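Local structure of putative agmatine deiminase (Streptococcus mutans, 2EWO) at residues 208-213 / 256-261; 26-31 / 61-66. The protein probably catalyses the hydrolytic deimination of agmatine to N-carbamoylputrescine and ammonia, as the agmatine deiminases of the guanidine-modifying enzyme superfamily do. One frame throughout, in Å; residues are numbered along the deposited sequence.

Contact 1: 208-213 / 256-261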
loop_
_atom_site.group_PDB
_atom_site.type_symbol
_atom_site.label_atom_id
_atom_site.label_comp_id
_atom_site.label_asym_id
_atom_site.label_seq_id
_atom_site.Cartn_x
_atom_site.Cartn_y
_atom_site.Cartn_z
ATOM N N LEU A 208 -42.519 -2.196 7.125
ATOM C CA LEU A 208 -42.887 -1.441 8.347
ATOM C C LEU A 208 -41.933 -0.258 8.519
ATOM O O LEU A 208 -40.712 -0.430 8.625
ATOM C CB LEU A 208 -42.767 -2.344 9.576
ATOM C CG LEU A 208 -44.015 -3.192 9.828
ATOM C CD1 LEU A 208 -44.451 -3.993 8.600
ATOM C CD2 LEU A 208 -43.820 -4.218 10.946
ATOM N N TRP A 209 -42.499 0.932 8.563
ATOM C CA TRP A 209 -41.692 2.160 8.625
ATOM C C TRP A 209 -41.674 2.818 10.006
ATOM O O TRP A 209 -42.526 3.674 10.316
ATOM C CB TRP A 209 -42.235 3.201 7.644
ATOM C CG TRP A 209 -42.055 2.785 6.183
ATOM C CD1 TRP A 209 -42.897 2.051 5.447
ATOM C CD2 TRP A 209 -40.943 3.123 5.369
ATOM N NE1 TRP A 209 -42.319 1.928 4.144
ATOM C CE2 TRP A 209 -41.175 2.569 4.118
ATOM C CE3 TRP A 209 -39.769 3.854 5.583
ATOM C CZ2 TRP A 209 -40.293 2.711 3.041
ATOM C CZ3 TRP A 209 -38.882 3.989 4.495
ATOM C CH2 TRP A 209 -39.134 3.443 3.283
ATOM N N VAL A 210 -40.686 2.402 10.801
ATOM C CA VAL A 210 -40.441 3.039 12.093
ATOM C C VAL A 210 -40.019 4.403 11.760
ATOM O O VAL A 210 -39.548 4.676 10.648
ATOM C CB VAL A 210 -39.361 2.368 12.906
ATOM C CG1 VAL A 210 -38.937 3.220 14.114
ATOM C CG2 VAL A 210 -39.812 1.032 13.477
ATOM N N LYS A 211 -40.112 5.277 12.673
ATOM C CA LYS A 211 -39.972 6.595 12.175
ATOM C C LYS A 211 -38.989 7.575 12.768
ATOM O O LYS A 211 -39.134 8.760 12.542
ATOM C CB LYS A 211 -41.288 7.373 12.278
ATOM C CG LYS A 211 -41.152 8.790 11.607
ATOM C CD LYS A 211 -42.386 9.911 11.762
ATOM C CE LYS A 211 -42.158 11.272 11.063
ATOM N NZ LYS A 211 -43.334 12.125 11.093
ATOM N N ASP A 212 -38.025 7.223 13.497
ATOM C CA ASP A 212 -36.974 8.180 13.962
ATOM C C ASP A 212 -35.987 7.216 14.521
ATOM O O ASP A 212 -36.364 6.081 14.827
ATOM C CB ASP A 212 -37.481 9.220 15.019
ATOM C CG ASP A 212 -37.646 10.695 14.517
ATOM O OD1 ASP A 212 -38.755 11.060 13.958
ATOM O OD2 ASP A 212 -36.705 11.581 14.665
ATOM N N GLY A 213 -34.767 7.592 14.636
ATOM C CA GLY A 213 -33.774 6.649 15.151
ATOM C C GLY A 213 -32.941 7.323 16.212
ATOM O O GLY A 213 -33.023 8.538 16.406
ATOM N N ASP A 256 -44.687 2.389 20.426
ATOM C CA ASP A 256 -46.079 2.629 20.099
ATOM C C ASP A 256 -46.360 2.204 18.663
ATOM O O ASP A 256 -47.408 1.623 18.371
ATOM C CB ASP A 256 -46.417 4.105 20.298
ATOM C CG ASP A 256 -46.206 4.552 21.733
ATOM O OD1 ASP A 256 -46.705 3.853 22.647
ATOM O OD2 ASP A 256 -45.549 5.599 21.952
ATOM N N PHE A 257 -45.414 2.491 17.773
ATOM C CA PHE A 257 -45.552 2.132 16.369
ATOM C C PHE A 257 -45.537 0.623 16.177
ATOM O O PHE A 257 -46.361 0.062 15.451
ATOM C CB PHE A 257 -44.411 2.717 15.556
ATOM C CG PHE A 257 -44.386 2.236 14.140
ATOM C CD1 PHE A 257 -45.200 2.826 13.184
ATOM C CD2 PHE A 257 -43.550 1.189 13.759
ATOM C CE1 PHE A 257 -45.183 2.389 11.862
ATOM C CE2 PHE A 257 -43.522 0.738 12.437
ATOM C CZ PHE A 257 -44.340 1.342 11.485
ATOM N N LEU A 258 -44.567 -0.021 16.817
ATOM C CA LEU A 258 -44.390 -1.463 16.733
ATOM C C LEU A 258 -45.617 -2.222 17.204
ATOM O O LEU A 258 -46.219 -2.997 16.450
ATOM C CB LEU A 258 -43.180 -1.873 17.574
ATOM C CG LEU A 258 -41.879 -2.194 16.832
ATOM C CD1 LEU A 258 -41.615 -1.157 15.743
ATOM C CD2 LEU A 258 -40.733 -2.253 17.845
ATOM N N SER A 259 -45.973 -1.989 18.465
ATOM C CA SER A 259 -47.122 -2.630 19.104
ATOM C C SER A 259 -48.439 -2.476 18.320
ATOM O O SER A 259 -49.305 -3.353 18.370
ATOM C CB SER A 259 -47.283 -2.064 20.510
ATOM O OG SER A 259 -47.311 -0.654 20.448
ATOM N N GLN A 260 -48.579 -1.366 17.599
ATOM C CA GLN A 260 -49.775 -1.092 16.802
ATOM C C GLN A 260 -49.614 -1.627 15.382
ATOM O O GLN A 260 -50.471 -1.411 14.527
ATOM C CB GLN A 260 -50.022 0.425 16.732
ATOM C CG GLN A 260 -50.587 1.061 18.002
ATOM C CD GLN A 260 -52.108 0.938 18.096
ATOM O OE1 GLN A 260 -52.840 1.467 17.254
ATOM N NE2 GLN A 260 -52.588 0.241 19.122
ATOM N N GLN A 261 -48.516 -2.330 15.130
ATOM C CA GLN A 261 -48.250 -2.846 13.795
ATOM C C GLN A 261 -48.281 -4.357 13.623
ATOM O O GLN A 261 -47.804 -5.114 14.475
ATOM C CB GLN A 261 -46.905 -2.307 13.297
ATOM C CG GLN A 261 -46.968 -0.879 12.804
ATOM C CD GLN A 261 -47.731 -0.756 11.499
ATOM O OE1 GLN A 261 -48.082 0.345 11.077
ATOM N NE2 GLN A 261 -47.984 -1.889 10.847
#
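Val210 and Phe257 bring the end of strand 206-210 and the last turn of helix 248-259 together, their CA atoms 6.7 Å apart, and no hydrogen bond crosses between the two segments. This is a strand-helix packing in a deiminase of the pentein (alpha/beta propeller) fold: along its other edge the strand makes backbone bonds to Val173 and Val175 of the neighbouring strand 172-176, while the helix end comes against it through side chains. Phe257 carries most of the contact. With CG anti to the backbone N (chi1 172°), its ring reaches across and lays one face over the chain at Trp209 and Val210. Val210 CA makes a CH-pi contact there, 4.2 Å from the centroid of the Phe257 ring and 24° off its normal, and Trp209 O lies over the same face. A flat, apolar ring suits this place because it can spread over a peptide without needing a polar partner. Leu208 meets the ring from its edge, its CB 4.3 Å from Phe257 CE2, and Leu208 CG is also 4.3 Å from Gln261 NE2. The indole of Trp209 turns the other way, toward helix 191-202, where NE1 is bonded to Glu195 and the ring forms a cation-pi pair with Lys191. Branched aliphatic residues complete the greasy side: Val210 is also covered by Ile223, and Leu258 by Val271. Held beside the backbone N, Val210 CG2 rests against two neighbouring helix side chains, 3.8 Å from Phe257 CD2 and 3.6 Å from Leu258 CD1.

Contact 2: 26-31 / 61-66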
loop_
_atom_site.group_PDB
_atom_site.type_symbol
_atom_site.label_atom_id
_atom_site.label_comp_id
_atom_site.label_asym_id
_atom_site.label_seq_id
_atom_site.Cartn_x
_atom_site.Cartn_y
_atom_site.Cartn_z
ATOM N N GLN A 26 -21.857 -19.680 9.272
ATOM C CA GLN A 26 -20.778 -18.967 9.963
ATOM C C GLN A 26 -21.048 -17.484 10.035
ATOM O O GLN A 26 -22.117 -17.014 9.652
ATOM C CB GLN A 26 -19.460 -19.164 9.223
ATOM C CG GLN A 26 -19.566 -18.812 7.745
ATOM C CD GLN A 26 -18.253 -18.922 7.006
ATOM O OE1 GLN A 26 -18.235 -19.122 5.787
ATOM N NE2 GLN A 26 -17.143 -18.778 7.732
ATOM N N ILE A 27 -20.057 -16.752 10.524
ATOM C CA ILE A 27 -20.174 -15.312 10.623
ATOM C C ILE A 27 -18.954 -14.595 10.086
ATOM O O ILE A 27 -17.819 -14.993 10.333
ATOM C CB ILE A 27 -20.403 -14.861 12.064
ATOM C CG1 ILE A 27 -21.851 -15.144 12.451
ATOM C CG2 ILE A 27 -20.094 -13.368 12.210
ATOM C CD1 ILE A 27 -22.146 -14.835 13.894
ATOM N N TRP A 28 -19.216 -13.520 9.353
ATOM C CA TRP A 28 -18.171 -12.703 8.764
ATOM C C TRP A 28 -17.993 -11.413 9.545
ATOM O O TRP A 28 -18.975 -10.810 9.979
ATOM C CB TRP A 28 -18.532 -12.344 7.320
ATOM C CG TRP A 28 -18.637 -13.522 6.392
ATOM C CD1 TRP A 28 -19.738 -14.311 6.169
ATOM C CD2 TRP A 28 -17.597 -14.045 5.559
ATOM N NE1 TRP A 28 -19.446 -15.289 5.249
ATOM C CE2 TRP A 28 -18.139 -15.149 4.861
ATOM C CE3 TRP A 28 -16.259 -13.686 5.335
ATOM C CZ2 TRP A 28 -17.393 -15.896 3.962
ATOM C CZ3 TRP A 28 -15.520 -14.431 4.438
ATOM C CH2 TRP A 28 -16.091 -15.525 3.763
HETATM N N MSE A 29 -16.738 -11.004 9.724
HETATM C CA MSE A 29 -16.411 -9.749 10.395
HETATM C C MSE A 29 -15.032 -9.206 9.977
HETATM O O MSE A 29 -14.078 -9.962 9.780
HETATM C CB MSE A 29 -16.522 -9.890 11.923
HETATM C CG MSE A 29 -15.703 -11.000 12.595
HETATM SE SE MSE A 29 -15.958 -11.063 14.581
HETATM C CE MSE A 29 -14.799 -9.570 15.096
ATOM N N LEU A 30 -14.958 -7.885 9.817
ATOM C CA LEU A 30 -13.734 -7.205 9.401
ATOM C C LEU A 30 -12.723 -6.946 10.529
ATOM O O LEU A 30 -12.741 -7.623 11.554
ATOM C CB LEU A 30 -14.089 -5.887 8.701
ATOM C CG LEU A 30 -14.693 -6.010 7.296
ATOM C CD1 LEU A 30 -15.257 -4.673 6.866
ATOM C CD2 LEU A 30 -13.627 -6.500 6.314
ATOM N N TRP A 31 -11.841 -5.971 10.340
ATOM C CA TRP A 31 -10.827 -5.674 11.343
ATOM C C TRP A 31 -10.503 -4.192 11.402
ATOM O O TRP A 31 -10.013 -3.618 10.436
ATOM C CB TRP A 31 -9.558 -6.452 11.026
ATOM C CG TRP A 31 -8.528 -6.424 12.115
ATOM C CD1 TRP A 31 -7.422 -5.616 12.195
ATOM C CD2 TRP A 31 -8.467 -7.301 13.243
ATOM N NE1 TRP A 31 -6.672 -5.950 13.303
ATOM C CE2 TRP A 31 -7.292 -6.979 13.961
ATOM C CE3 TRP A 31 -9.293 -8.333 13.715
ATOM C CZ2 TRP A 31 -6.924 -7.653 15.124
ATOM C CZ3 TRP A 31 -8.927 -9.003 14.867
ATOM C CH2 TRP A 31 -7.750 -8.660 15.562
ATOM N N PRO A 61 -18.401 -21.281 13.127
ATOM C CA PRO A 61 -17.123 -20.730 12.673
ATOM C C PRO A 61 -17.189 -19.244 12.328
ATOM O O PRO A 61 -18.243 -18.700 11.957
ATOM C CB PRO A 61 -16.796 -21.583 11.456
ATOM C CG PRO A 61 -18.156 -21.894 10.921
ATOM C CD PRO A 61 -18.915 -22.261 12.160
ATOM N N VAL A 62 -16.037 -18.598 12.467
ATOM C CA VAL A 62 -15.899 -17.179 12.178
ATOM C C VAL A 62 -14.905 -16.963 11.053
ATOM O O VAL A 62 -13.846 -17.608 11.002
ATOM C CB VAL A 62 -15.372 -16.375 13.377
ATOM C CG1 VAL A 62 -15.526 -14.896 13.081
ATOM C CG2 VAL A 62 -16.097 -16.762 14.651
ATOM N N SER A 63 -15.261 -16.034 10.163
ATOM C CA SER A 63 -14.442 -15.642 9.004
ATOM C C SER A 63 -13.985 -14.215 9.229
ATOM O O SER A 63 -14.654 -13.266 8.848
ATOM C CB SER A 63 -15.258 -15.721 7.714
ATOM O OG SER A 63 -15.429 -17.072 7.316
ATOM N N LEU A 64 -12.831 -14.093 9.862
ATOM C CA LEU A 64 -12.226 -12.818 10.195
ATOM C C LEU A 64 -11.396 -12.274 9.015
ATOM O O LEU A 64 -10.333 -12.812 8.707
ATOM C CB LEU A 64 -11.343 -13.043 11.422
ATOM C CG LEU A 64 -10.831 -11.834 12.181
ATOM C CD1 LEU A 64 -12.028 -11.102 12.754
ATOM C CD2 LEU A 64 -9.866 -12.255 13.262
ATOM N N CYS A 65 -11.866 -11.212 8.363
ATOM C CA CYS A 65 -11.142 -10.652 7.215
ATOM C C CYS A 65 -10.304 -9.438 7.564
ATOM O O CYS A 65 -10.848 -8.372 7.827
ATOM C CB CYS A 65 -12.131 -10.253 6.136
ATOM S SG CYS A 65 -13.399 -11.470 5.918
ATOM N N VAL A 66 -8.984 -9.562 7.547
ATOM C CA VAL A 66 -8.201 -8.390 7.901
ATOM C C VAL A 66 -7.287 -7.865 6.797
ATOM O O VAL A 66 -6.777 -8.629 5.962
ATOM C CB VAL A 66 -7.374 -8.633 9.209
ATOM C CG1 VAL A 66 -8.192 -9.466 10.175
ATOM C CG2 VAL A 66 -6.042 -9.301 8.909
#
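Backbone hydrogen bonds join Ile27 and Met29 to 61-66 in parallel register, the strand axes 4.7 Å apart and 14° from parallel. Ile27 N gives to Pro61 O and its carbonyl receives Ser63 N, 2.8 Å from Ser63 N to Ile27 O and almost straight at 170°; Met29 likewise bonds to Ser63 O and Cys65 N. Each of these two residues thus spans two partners, as parallel pairing requires.

Two contacts with the Trp28 ring make the aromatic group, one over a face and one at an edge. With CG beside the backbone N and anti to the carbonyl carbon (chi1 -63°), the indole leans over the neighbouring strand, and Ser63 CB makes a CH-pi contact 3.6 Å from the centroid of the six-membered ring. Cys65 SG instead meets the ring edge in its plane, 3.7 Å from Trp28 CE3. Serine is small enough to lie beneath the indole, and its OG is hydrogen-bonded to Arg87.

Apolar contacts dominate the other face. The CG of Met29, modelled as selenomethionine, touches Leu64 CD1 at 3.7 Å and Val62 CG1 at 3.9 Å, its unbranched chain lying against the two branched ones. Farther along, Trp31 CZ3 meets Leu64 CD2 at 3.7 Å, and Trp31 lies alongside Val66.

Ile27, Met29 and Val62 pack against helix 43-57, which links the two strands: the arrangement is a beta-alpha-beta crossover, the connection expected between parallel neighbours in a sheet.

From the N terminus, the chain first passes through 26-31, runs along helix 43-57 and returns at 61-66, so contact 2 closes a short loop of about thirty residues. Strand 86-90 then joins the same sheet, and the chain builds further strands and helices before reaching 208-213. Contact 1 closes a second, somewhat longer loop, which takes in strands 227-231 and 234-237 and most of helix 248-259. The loops follow one another and neither nest nor cross. Their centres are 32 Å apart, on opposite sides of the chain's centre: contact 2 pairs strands within one sheet, whereas contact 1 ties a helix end to a strand of another.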